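Local structure of CRISPR-associated protein CasA/Cse1 (Thermus thermophilus, 4AN8) at residues L13-W18 against R97-F102; A35-H40 against F86-I91; L61-R66 against P217-P222; A152-A157 against L254-D259. The protein serves as a subunit of the Cascade ribonucleoprotein complex, which probably uses CRISPR RNA to recognise invading DNA in bacterial adaptive immunity. All blocks are in the same frame, centred on the assembly; numbering follows the deposited sequence. Where two conformers were deposited one is given.

Contact 1 (L13-W18 against R97-F102)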
# COMPACT_ATOMS: atom_id res chain seq x y z
N LEU A 13 -19.84 -14.27 1.35
CA LEU A 13 -18.59 -13.81 1.94
C LEU A 13 -18.74 -13.39 3.39
O LEU A 13 -17.74 -13.15 4.08
CB LEU A 13 -18.00 -12.67 1.11
CG LEU A 13 -17.71 -13.07 -0.35
CD1 LEU A 13 -17.40 -11.82 -1.14
CD2 LEU A 13 -16.57 -14.08 -0.42
N ILE A 14 -19.97 -13.30 3.88
CA ILE A 14 -20.16 -12.97 5.28
C ILE A 14 -19.96 -14.19 6.18
O ILE A 14 -19.51 -14.04 7.31
CB ILE A 14 -21.55 -12.40 5.56
CG1 ILE A 14 -21.65 -11.01 4.92
CG2 ILE A 14 -21.81 -12.37 7.08
CD1 ILE A 14 -23.05 -10.51 4.71
N ASP A 15 -20.25 -15.37 5.65
CA ASP A 15 -20.27 -16.57 6.48
C ASP A 15 -19.20 -17.62 6.15
O ASP A 15 -18.85 -18.44 6.99
CB ASP A 15 -21.65 -17.21 6.44
CG ASP A 15 -22.73 -16.25 6.86
OD1 ASP A 15 -22.68 -15.74 8.00
OD2 ASP A 15 -23.65 -16.01 6.06
N GLU A 16 -18.68 -17.58 4.93
CA GLU A 16 -17.74 -18.63 4.52
C GLU A 16 -16.28 -18.27 4.80
O GLU A 16 -15.90 -17.09 4.84
CB GLU A 16 -17.94 -18.97 3.04
CG GLU A 16 -19.36 -19.36 2.68
CD GLU A 16 -19.76 -20.73 3.21
OE1 GLU A 16 -18.87 -21.53 3.60
OE2 GLU A 16 -20.97 -21.03 3.22
N PRO A 17 -15.45 -19.29 4.99
CA PRO A 17 -14.04 -18.99 5.28
C PRO A 17 -13.29 -18.56 4.03
O PRO A 17 -13.19 -19.34 3.11
CB PRO A 17 -13.50 -20.33 5.80
CG PRO A 17 -14.51 -21.39 5.39
CD PRO A 17 -15.83 -20.69 5.26
N TRP A 18 -12.78 -17.34 3.98
CA TRP A 18 -12.01 -16.90 2.82
C TRP A 18 -10.96 -15.86 3.19
O TRP A 18 -10.07 -15.58 2.40
CB TRP A 18 -12.93 -16.36 1.70
CG TRP A 18 -13.66 -15.12 2.05
CD1 TRP A 18 -14.71 -15.00 2.91
CD2 TRP A 18 -13.41 -13.80 1.53
NE1 TRP A 18 -15.12 -13.68 2.98
CE2 TRP A 18 -14.34 -12.93 2.13
CE3 TRP A 18 -12.49 -13.28 0.61
CZ2 TRP A 18 -14.37 -11.57 1.84
CZ3 TRP A 18 -12.52 -11.93 0.33
CH2 TRP A 18 -13.45 -11.09 0.94
N ARG A 97 -29.08 -7.05 6.67
CA ARG A 97 -29.71 -6.25 5.61
C ARG A 97 -29.07 -6.42 4.22
O ARG A 97 -29.77 -6.42 3.21
CB ARG A 97 -29.74 -4.77 5.99
CG ARG A 97 -30.31 -3.87 4.89
CD ARG A 97 -30.25 -2.39 5.27
NE ARG A 97 -31.23 -2.09 6.31
CZ ARG A 97 -31.17 -1.02 7.09
NH1 ARG A 97 -30.18 -0.16 6.95
NH2 ARG A 97 -32.12 -0.82 8.02
N PHE A 98 -27.74 -6.56 4.15
CA PHE A 98 -27.07 -6.64 2.84
C PHE A 98 -26.56 -8.03 2.47
O PHE A 98 -25.98 -8.22 1.41
CB PHE A 98 -26.00 -5.54 2.69
CG PHE A 98 -26.59 -4.16 2.66
CD1 PHE A 98 -27.19 -3.68 1.50
CD2 PHE A 98 -26.60 -3.37 3.79
CE1 PHE A 98 -27.78 -2.41 1.47
CE2 PHE A 98 -27.17 -2.12 3.78
CZ PHE A 98 -27.77 -1.64 2.61
N ARG A 99 -26.84 -8.99 3.33
CA ARG A 99 -26.43 -10.37 3.12
C ARG A 99 -26.65 -10.86 1.69
O ARG A 99 -25.80 -11.53 1.11
CB ARG A 99 -27.15 -11.29 4.10
CG ARG A 99 -26.87 -12.75 3.82
CD ARG A 99 -27.56 -13.67 4.80
NE ARG A 99 -27.56 -15.04 4.29
CZ ARG A 99 -26.59 -15.91 4.51
NH1 ARG A 99 -25.54 -15.55 5.24
NH2 ARG A 99 -26.66 -17.13 4.02
N ASP A 100 -27.79 -10.54 1.10
CA ASP A 100 -28.06 -11.06 -0.24
C ASP A 100 -27.21 -10.42 -1.33
O ASP A 100 -27.28 -10.83 -2.49
CB ASP A 100 -29.55 -10.98 -0.57
CG ASP A 100 -30.38 -11.93 0.28
OD1 ASP A 100 -29.95 -13.10 0.45
OD2 ASP A 100 -31.44 -11.51 0.78
N ARG A 101 -26.39 -9.43 -0.95
CA ARG A 101 -25.44 -8.84 -1.90
C ARG A 101 -24.00 -9.38 -1.75
O ARG A 101 -23.09 -8.97 -2.48
CB ARG A 101 -25.46 -7.30 -1.81
CG ARG A 101 -26.80 -6.63 -2.20
CD ARG A 101 -27.15 -6.78 -3.67
NE ARG A 101 -26.18 -6.12 -4.54
CZ ARG A 101 -26.26 -4.85 -4.96
NH1 ARG A 101 -27.29 -4.09 -4.61
NH2 ARG A 101 -25.30 -4.35 -5.75
N PHE A 102 -23.80 -10.34 -0.85
CA PHE A 102 -22.46 -10.83 -0.56
C PHE A 102 -22.21 -12.25 -1.02
O PHE A 102 -21.21 -12.86 -0.63
CB PHE A 102 -22.15 -10.72 0.93
CG PHE A 102 -21.71 -9.35 1.35
CD1 PHE A 102 -22.64 -8.39 1.70
CD2 PHE A 102 -20.35 -9.01 1.37
CE1 PHE A 102 -22.24 -7.14 2.09
CE2 PHE A 102 -19.93 -7.76 1.75
CZ PHE A 102 -20.87 -6.82 2.13
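The backbones of Leu13 and Phe102 come together in one nearly straight hydrogen bond, Leu13 N to Phe102 O, 2.8 Å long with an N-H...O angle of 171°. Neither segment is a strand at this point, so the bond joins two loops. Ile14 lies across the Phe102 side chain at about a right angle. Its CG1 sits over one face of the Phe102 ring, and Ile14 CD1 reaches Phe102 CD1 at 3.7 Å. Ile14 CG1 is anti to the carbonyl carbon (chi1 -69°), with CD1 extended beyond it, and the Ile14 CD1 methyl reaches Arg99 CA at 3.7 Å. Leu13 CB meets the same ring at its edge. Nearer the surface, Asp15 OD2 and Arg99 NH1 form a salt bridge. Its exact geometry is doubtful: the two atoms lie too close for a normal bond, and Arg99 has two conformers. Within 13-18, Trp18 NE1 donates to Leu13 O at 2.9 Å, in the carbonyl plane on a lone pair. Leu13 CD2 lies 3.5 Å above the centre of the Trp18 ring, so Trp18 bonds the Leu13 carbonyl and packs on its CD2 methyl. Around this contact, Trp18 packs on helices 154-167 and 50-67, and Phe102 meets the rings of Phe111 and Trp219. The contact thus ties the loop between strands 10-12 and 19-23 to the chain at the C-terminal end of helix 88-98.

Contact 2 (A35-H40 against F86-I91)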
# COMPACT_ATOMS: atom_id res chain seq x y z
N ALA A 35 -14.65 -12.01 11.23
CA ALA A 35 -13.51 -11.12 11.19
C ALA A 35 -13.80 -9.85 11.98
O ALA A 35 -12.94 -9.34 12.67
CB ALA A 35 -13.13 -10.79 9.75
N LEU A 36 -15.02 -9.34 11.87
CA LEU A 36 -15.42 -8.09 12.53
C LEU A 36 -15.81 -8.30 13.99
O LEU A 36 -15.24 -7.68 14.88
CB LEU A 36 -16.58 -7.44 11.76
CG LEU A 36 -16.23 -6.89 10.36
CD1 LEU A 36 -17.35 -5.97 9.86
CD2 LEU A 36 -14.90 -6.17 10.46
N LEU A 37 -16.77 -9.18 14.24
CA LEU A 37 -17.30 -9.43 15.57
C LEU A 37 -16.26 -10.03 16.50
O LEU A 37 -16.32 -9.86 17.70
CB LEU A 37 -18.52 -10.35 15.48
CG LEU A 37 -19.60 -9.74 14.60
CD1 LEU A 37 -20.74 -10.71 14.38
CD2 LEU A 37 -20.08 -8.42 15.20
N ARG A 38 -15.29 -10.74 15.95
CA ARG A 38 -14.25 -11.33 16.79
C ARG A 38 -12.84 -10.87 16.40
O ARG A 38 -11.89 -11.62 16.52
CB ARG A 38 -14.35 -12.86 16.77
CG ARG A 38 -15.59 -13.37 17.48
CD ARG A 38 -15.73 -14.87 17.33
NE ARG A 38 -14.42 -15.51 17.17
CZ ARG A 38 -14.24 -16.82 17.04
NH1 ARG A 38 -15.27 -17.66 17.06
NH2 ARG A 38 -13.00 -17.30 16.89
N ALA A 39 -12.73 -9.62 15.96
CA ALA A 39 -11.45 -9.08 15.50
C ALA A 39 -10.33 -9.22 16.53
O ALA A 39 -9.18 -9.52 16.17
CB ALA A 39 -11.59 -7.63 15.08
N HIS A 40 -10.66 -9.03 17.80
CA HIS A 40 -9.66 -9.06 18.87
C HIS A 40 -8.94 -10.41 18.97
O HIS A 40 -7.84 -10.47 19.48
CB HIS A 40 -10.30 -8.70 20.21
CG HIS A 40 -11.20 -9.77 20.75
ND1 HIS A 40 -12.47 -9.99 20.25
CD2 HIS A 40 -11.02 -10.69 21.73
CE1 HIS A 40 -13.03 -11.00 20.90
NE2 HIS A 40 -12.17 -11.44 21.80
N PHE A 86 -16.03 -3.81 18.71
CA PHE A 86 -17.00 -2.94 18.06
C PHE A 86 -18.40 -3.21 18.59
O PHE A 86 -18.67 -4.31 19.07
CB PHE A 86 -17.07 -3.21 16.55
CG PHE A 86 -15.79 -2.98 15.82
CD1 PHE A 86 -15.26 -1.71 15.69
CD2 PHE A 86 -15.11 -4.05 15.24
CE1 PHE A 86 -14.09 -1.50 15.02
CE2 PHE A 86 -13.93 -3.84 14.57
CZ PHE A 86 -13.42 -2.57 14.46
N PRO A 87 -19.29 -2.21 18.49
CA PRO A 87 -20.72 -2.46 18.69
C PRO A 87 -21.18 -3.60 17.78
O PRO A 87 -20.97 -3.53 16.56
CB PRO A 87 -21.36 -1.14 18.24
CG PRO A 87 -20.35 -0.13 18.55
CD PRO A 87 -19.01 -0.79 18.26
N GLN A 88 -21.78 -4.62 18.37
CA GLN A 88 -22.09 -5.86 17.65
C GLN A 88 -23.40 -5.81 16.89
O GLN A 88 -23.50 -6.33 15.78
CB GLN A 88 -22.13 -7.02 18.63
CG GLN A 88 -20.94 -7.06 19.53
CD GLN A 88 -19.90 -8.04 19.05
OE1 GLN A 88 -20.15 -9.24 18.97
NE2 GLN A 88 -18.71 -7.52 18.72
N ASP A 89 -24.41 -5.20 17.49
CA ASP A 89 -25.74 -5.18 16.91
C ASP A 89 -25.81 -4.39 15.61
O ASP A 89 -26.35 -4.89 14.62
CB ASP A 89 -26.78 -4.66 17.92
CG ASP A 89 -27.42 -5.79 18.73
OD1 ASP A 89 -27.04 -6.97 18.55
OD2 ASP A 89 -28.30 -5.48 19.57
N PRO A 90 -25.26 -3.16 15.59
CA PRO A 90 -25.19 -2.43 14.32
C PRO A 90 -24.52 -3.28 13.23
O PRO A 90 -25.00 -3.31 12.10
CB PRO A 90 -24.30 -1.24 14.66
CG PRO A 90 -24.52 -1.04 16.14
CD PRO A 90 -24.64 -2.41 16.69
N ILE A 91 -23.44 -3.97 13.56
CA ILE A 91 -22.77 -4.80 12.57
C ILE A 91 -23.66 -5.98 12.10
O ILE A 91 -23.79 -6.22 10.89
CB ILE A 91 -21.39 -5.29 13.09
CG1 ILE A 91 -20.44 -4.09 13.17
CG2 ILE A 91 -20.84 -6.44 12.21
CD1 ILE A 91 -19.14 -4.41 13.88
O HOH W 1 -15.61 -6.54 17.64
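Two helix ends meet here: the C-terminal end of helix 32-37, with Leu36 and Leu37, and the start of helix 88-98, with Phe86 two residues ahead of it. Leu37 is the central apolar residue. Leu37 CD2 touches Ile91 CG2 at 3.7 Å, and the two side chains slide past each other in opposite directions. Ile91 CG2 is anti to the backbone N, with CG1 at chi1 -69°, and this turns the CG2 methyl to Leu37. Ile91 CG2 also lies 4.2 Å from Leu36 CD1. Gln88 crosses Leu37 obliquely, and its amide lies alongside the leucine, with Gln88 OE1 3.9 Å from Leu37 CD2. The Gln88 chain bends at chi2 (-98°) and curls back over its own segment. Gln88 NE2 then donates to Phe86 O at 3.2 Å, with the acceptor in the amide plane. A weak bond runs from Gln88 NE2 to Leu37 O, 3.5 Å long but nearly straight. The stronger bond ties the amide to its own segment, and the weak one links it to helix 32-37. Leu36 O lies at the edge of the Phe86 ring, 3.7 Å from Phe86 CD2. A water also links the segments: it donates to Leu36 O and accepts from Phe86 N, each at 3.0 Å. Beyond the contact, Phe86 packs on Leu200 and Leu204, and Ile91 on Leu64. The arrangement is that of helix ends packed against one another beside helices 50-67 and 199-206. Leu36 and Ile91 are buried, and the last carbonyls of helix 32-37 are met by a water and, weakly, by the Gln88 amide.

Contact 3 (L61-R66 against P217-P222)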
# COMPACT_ATOMS: atom_id res chain seq x y z
N LEU A 61 -13.12 -2.32 6.45
CA LEU A 61 -13.33 -0.91 6.79
C LEU A 61 -14.59 -0.33 6.13
O LEU A 61 -15.32 0.43 6.75
CB LEU A 61 -12.12 -0.08 6.41
CG LEU A 61 -10.89 -0.42 7.24
CD1 LEU A 61 -9.59 0.02 6.50
CD2 LEU A 61 -11.00 0.21 8.63
N ALA A 62 -14.82 -0.68 4.86
CA ALA A 62 -16.02 -0.22 4.16
C ALA A 62 -17.23 -0.68 4.95
O ALA A 62 -18.10 0.12 5.27
CB ALA A 62 -16.07 -0.79 2.73
N VAL A 63 -17.28 -1.97 5.27
CA VAL A 63 -18.39 -2.50 6.03
C VAL A 63 -18.56 -1.79 7.39
O VAL A 63 -19.67 -1.41 7.76
CB VAL A 63 -18.30 -4.02 6.24
CG1 VAL A 63 -19.42 -4.47 7.14
CG2 VAL A 63 -18.38 -4.76 4.89
N LEU A 64 -17.46 -1.61 8.12
CA LEU A 64 -17.51 -0.95 9.43
C LEU A 64 -18.04 0.47 9.35
O LEU A 64 -18.92 0.85 10.13
CB LEU A 64 -16.13 -0.91 10.09
CG LEU A 64 -15.68 -2.24 10.71
CD1 LEU A 64 -14.18 -2.27 11.00
CD2 LEU A 64 -16.53 -2.56 11.97
N HIS A 65 -17.51 1.26 8.43
CA HIS A 65 -17.94 2.64 8.29
C HIS A 65 -19.44 2.75 8.02
O HIS A 65 -20.10 3.64 8.53
CB HIS A 65 -17.18 3.34 7.17
CG HIS A 65 -15.80 3.76 7.55
ND1 HIS A 65 -15.51 4.32 8.78
CD2 HIS A 65 -14.63 3.72 6.86
CE1 HIS A 65 -14.22 4.63 8.81
NE2 HIS A 65 -13.67 4.28 7.66
N ARG A 66 -19.98 1.87 7.19
CA ARG A 66 -21.37 1.96 6.85
C ARG A 66 -22.23 1.41 7.99
O ARG A 66 -23.19 2.04 8.39
CB ARG A 66 -21.65 1.22 5.54
CG ARG A 66 -20.85 1.76 4.37
CD ARG A 66 -21.19 3.24 4.16
NE ARG A 66 -22.55 3.41 3.65
CZ ARG A 66 -23.07 4.59 3.34
NH1 ARG A 66 -22.34 5.69 3.49
NH2 ARG A 66 -24.31 4.66 2.87
N PRO A 217 -21.05 2.04 -0.59
CA PRO A 217 -20.25 0.97 -1.18
C PRO A 217 -21.04 0.31 -2.31
O PRO A 217 -22.27 0.52 -2.42
CB PRO A 217 -20.06 -0.01 -0.01
CG PRO A 217 -21.28 0.24 0.90
CD PRO A 217 -21.57 1.72 0.76
N ILE A 218 -20.35 -0.48 -3.12
CA ILE A 218 -20.94 -1.07 -4.31
C ILE A 218 -22.21 -1.87 -4.00
O ILE A 218 -23.12 -1.92 -4.83
CB ILE A 218 -19.92 -1.97 -5.05
CG1 ILE A 218 -20.43 -2.33 -6.47
CG2 ILE A 218 -19.59 -3.25 -4.22
CD1 ILE A 218 -20.56 -1.13 -7.41
N TRP A 219 -22.30 -2.48 -2.81
CA TRP A 219 -23.46 -3.31 -2.50
C TRP A 219 -24.70 -2.54 -2.04
O TRP A 219 -25.77 -3.13 -1.88
CB TRP A 219 -23.10 -4.40 -1.48
CG TRP A 219 -22.54 -3.84 -0.21
CD1 TRP A 219 -23.25 -3.32 0.83
CD2 TRP A 219 -21.16 -3.71 0.15
NE1 TRP A 219 -22.40 -2.86 1.81
CE2 TRP A 219 -21.11 -3.11 1.42
CE3 TRP A 219 -19.96 -4.02 -0.49
CZ2 TRP A 219 -19.92 -2.84 2.08
CZ3 TRP A 219 -18.75 -3.75 0.18
CH2 TRP A 219 -18.75 -3.17 1.44
N GLU A 220 -24.57 -1.22 -1.84
CA GLU A 220 -25.68 -0.37 -1.43
C GLU A 220 -26.38 0.31 -2.62
O GLU A 220 -27.36 1.04 -2.44
CB GLU A 220 -25.22 0.71 -0.43
CG GLU A 220 -25.06 0.23 1.03
CD GLU A 220 -24.85 1.39 1.99
OE1 GLU A 220 -25.40 2.48 1.72
OE2 GLU A 220 -24.14 1.23 3.01
N VAL A 221 -25.87 0.08 -3.82
CA VAL A 221 -26.46 0.60 -5.04
C VAL A 221 -26.86 -0.59 -5.92
O VAL A 221 -26.47 -1.73 -5.65
CB VAL A 221 -25.50 1.59 -5.77
CG1 VAL A 221 -25.11 2.74 -4.87
CG2 VAL A 221 -24.26 0.90 -6.28
N PRO A 222 -27.69 -0.35 -6.95
CA PRO A 222 -28.21 -1.48 -7.72
C PRO A 222 -27.09 -2.21 -8.46
O PRO A 222 -26.09 -1.58 -8.84
CB PRO A 222 -29.17 -0.82 -8.71
CG PRO A 222 -29.50 0.50 -8.13
CD PRO A 222 -28.27 0.94 -7.37
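Arg66 and Glu220 supply the ionic part, a salt bridge between helix 50-67 and the loop 217-222. The arginine grips side-on, one nitrogen to each oxygen. Arg66 NE donates to Glu220 OE2 at 2.8 Å, nearly straight (170°). Arg66 NH2 donates to Glu220 OE1 at 2.7 Å. Both oxygens are met on the syn side, but by donors tilted out of the carboxylate plane. The pairing is not flat, since the guanidinium and carboxylate planes are 43° apart. Arg66 is bent at chi2 and chi3, which folds the guanidinium back to the glutamate, whereas Glu220 is extended beyond CG. The apolar part begins on the same arginine: Pro217 CD packs 3.7 Å from Arg66 CG. Trp219 then meets the helix with the far end of its indole. Trp219 CH2 lies 3.8 Å from Ala62 CB, and Trp219 CZ2 3.7 Å from Val63 CG2. Pro217 CB lies over one face of the same indole, within the loop. Outside the two segments, Tyr94 OH bonds both Trp219 NE1 and Glu220 OE2, and Arg66 NH1 bonds Tyr210 OH and Pro212 O. The guanidinium is therefore bonded through all three nitrogens, which would fix its rotation and probably keeps the ion pair charged beside its apolar neighbours.

Contact 4 (A152-A157 against L254-D259)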
# COMPACT_ATOMS: atom_id res chain seq x y z
N ALA A 152 -9.14 -22.40 -9.13
CA ALA A 152 -9.16 -21.70 -7.85
C ALA A 152 -10.28 -22.23 -6.98
O ALA A 152 -11.33 -22.62 -7.48
CB ALA A 152 -9.36 -20.22 -8.07
N THR A 153 -10.06 -22.25 -5.67
CA THR A 153 -11.17 -22.42 -4.74
C THR A 153 -11.98 -21.13 -4.73
O THR A 153 -11.49 -20.10 -5.17
CB THR A 153 -10.72 -22.69 -3.28
OG1 THR A 153 -9.93 -21.58 -2.82
CG2 THR A 153 -9.91 -23.97 -3.17
N TYR A 154 -13.20 -21.18 -4.22
CA TYR A 154 -14.01 -19.98 -4.10
C TYR A 154 -13.25 -18.90 -3.33
O TYR A 154 -13.28 -17.73 -3.73
CB TYR A 154 -15.34 -20.29 -3.42
CG TYR A 154 -16.20 -21.23 -4.22
CD1 TYR A 154 -16.21 -21.20 -5.61
CD2 TYR A 154 -17.00 -22.18 -3.58
CE1 TYR A 154 -17.00 -22.06 -6.34
CE2 TYR A 154 -17.79 -23.05 -4.30
CZ TYR A 154 -17.78 -22.99 -5.69
OH TYR A 154 -18.58 -23.85 -6.41
N ALA A 155 -12.57 -19.28 -2.25
CA ALA A 155 -11.86 -18.31 -1.42
C ALA A 155 -10.78 -17.61 -2.23
O ALA A 155 -10.64 -16.41 -2.16
CB ALA A 155 -11.27 -18.97 -0.14
N GLN A 156 -10.04 -18.36 -3.04
CA GLN A 156 -8.99 -17.74 -3.84
C GLN A 156 -9.57 -16.86 -4.96
O GLN A 156 -8.98 -15.83 -5.28
CB GLN A 156 -8.05 -18.77 -4.45
CG GLN A 156 -7.42 -19.73 -3.48
CD GLN A 156 -6.56 -20.75 -4.21
OE1 GLN A 156 -7.06 -21.55 -4.98
NE2 GLN A 156 -5.24 -20.69 -3.99
N ALA A 157 -10.70 -17.25 -5.55
CA ALA A 157 -11.31 -16.41 -6.58
C ALA A 157 -11.85 -15.12 -5.97
O ALA A 157 -11.72 -14.05 -6.54
CB ALA A 157 -12.41 -17.15 -7.34
N LEU A 254 -17.20 -14.31 -12.37
CA LEU A 254 -16.59 -15.62 -12.14
C LEU A 254 -17.56 -16.71 -12.55
O LEU A 254 -18.75 -16.64 -12.25
CB LEU A 254 -16.24 -15.79 -10.67
CG LEU A 254 -15.40 -14.66 -10.11
CD1 LEU A 254 -15.25 -14.84 -8.60
CD2 LEU A 254 -14.02 -14.56 -10.81
N LEU A 255 -17.05 -17.72 -13.24
CA LEU A 255 -17.86 -18.85 -13.66
C LEU A 255 -17.63 -20.06 -12.72
O LEU A 255 -16.50 -20.50 -12.51
CB LEU A 255 -17.54 -19.21 -15.12
CG LEU A 255 -17.62 -18.06 -16.14
CD1 LEU A 255 -17.41 -18.55 -17.60
CD2 LEU A 255 -18.93 -17.30 -16.00
N ASP A 256 -18.71 -20.60 -12.16
CA ASP A 256 -18.63 -21.68 -11.20
C ASP A 256 -18.48 -23.03 -11.92
O ASP A 256 -19.38 -23.47 -12.65
CB ASP A 256 -19.89 -21.66 -10.33
CG ASP A 256 -19.92 -22.75 -9.26
OD1 ASP A 256 -18.91 -23.48 -9.09
OD2 ASP A 256 -20.97 -22.85 -8.57
N GLU A 257 -17.33 -23.68 -11.71
CA GLU A 257 -17.07 -25.02 -12.24
C GLU A 257 -17.81 -26.11 -11.48
O GLU A 257 -17.82 -27.26 -11.90
CB GLU A 257 -15.58 -25.35 -12.16
CG GLU A 257 -14.68 -24.44 -12.95
CD GLU A 257 -14.88 -24.58 -14.45
OE1 GLU A 257 -14.32 -25.54 -15.01
OE2 GLU A 257 -15.58 -23.73 -15.06
N GLY A 258 -18.44 -25.76 -10.37
CA GLY A 258 -19.12 -26.74 -9.54
C GLY A 258 -18.59 -26.71 -8.12
O GLY A 258 -19.36 -26.71 -7.15
N ASP A 259 -17.26 -26.68 -7.99
CA ASP A 259 -16.63 -26.53 -6.68
C ASP A 259 -15.39 -25.63 -6.75
O ASP A 259 -14.51 -25.73 -5.90
CB ASP A 259 -16.24 -27.89 -6.14
CG ASP A 259 -15.22 -28.57 -6.99
OD1 ASP A 259 -14.67 -27.90 -7.88
OD2 ASP A 259 -14.96 -29.77 -6.78
O HOH W 2 -13.91 -23.91 -3.22
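Tyr154 points its hydroxyl at the turn at 256-258, and its ring stands nearly upright to the Asp256 carboxylate, the planes 80° apart. Tyr154 OH donates to Asp256 OD1 at 2.7 Å. OD1 lies near the plane of the ring, at its edge, while the hydroxyl meets OD1 from above the carboxylate plane. Gly258 N reaches Asp256 OD1 from the opposite face, also at 2.7 Å. Asp256 OD1 is thus gripped by two donors. Asp256 CG is anti to the backbone N (chi1 -179°), which brings OD1 between Tyr154 OH and Gly258 N. The Gly258 bond closes an Asx turn. Gly258 has phi 124°, where a CB would be jammed against the preceding carbonyl oxygen. Over one face of the Tyr154 ring, toward its rim, lies Asp259 O. A water accepts from Tyr154 N at 3.0 Å and donates to Asp259 O at 3.3 Å, a second bridge between the segments. Deeper in, Ala157 CB packs on Leu254 CD1 at 3.9 Å. Lys10 NZ pairs with Asp256 OD2 and also bonds Tyr154 OH, while Asp259 OD1 pairs with Lys151. The rings of Phe105 and Phe11 meet Tyr154. The helix start is a capping box: Gln156 N donates to Thr153 OG1, and Thr153 N to Gln156 OE1, both at 3.2 Å. A capped first turn of helix 154-167 is thereby set against an Asx turn that adjoins strand 250-256 of the mixed sheet.

How the contacts relate
Contacts 1, 2 and 3 are largely buried, while contact 4 is only partly so. Contacts 1 and 2 share helix 88-98 at its two ends. Contact 3 touches both: Leu64 packs on Leu36, Phe86 and Ile91 of contact 2, and Val63 on Leu36, while Arg101 NH1 of contact 1 probably bonds Val221 O. Contact 4 joins contact 1 through Ala155 on Trp18 but lies apart from contacts 2 and 3. The chemistry differs with place. Contact 2 is mainly apolar with an amide and a water, contact 3 places an ion pair beside a buried indole, contact 1 adds a backbone bond to isoleucine-phenylalanine packing, with its charges nearer the surface, and contact 4 gathers polar groups round a turn.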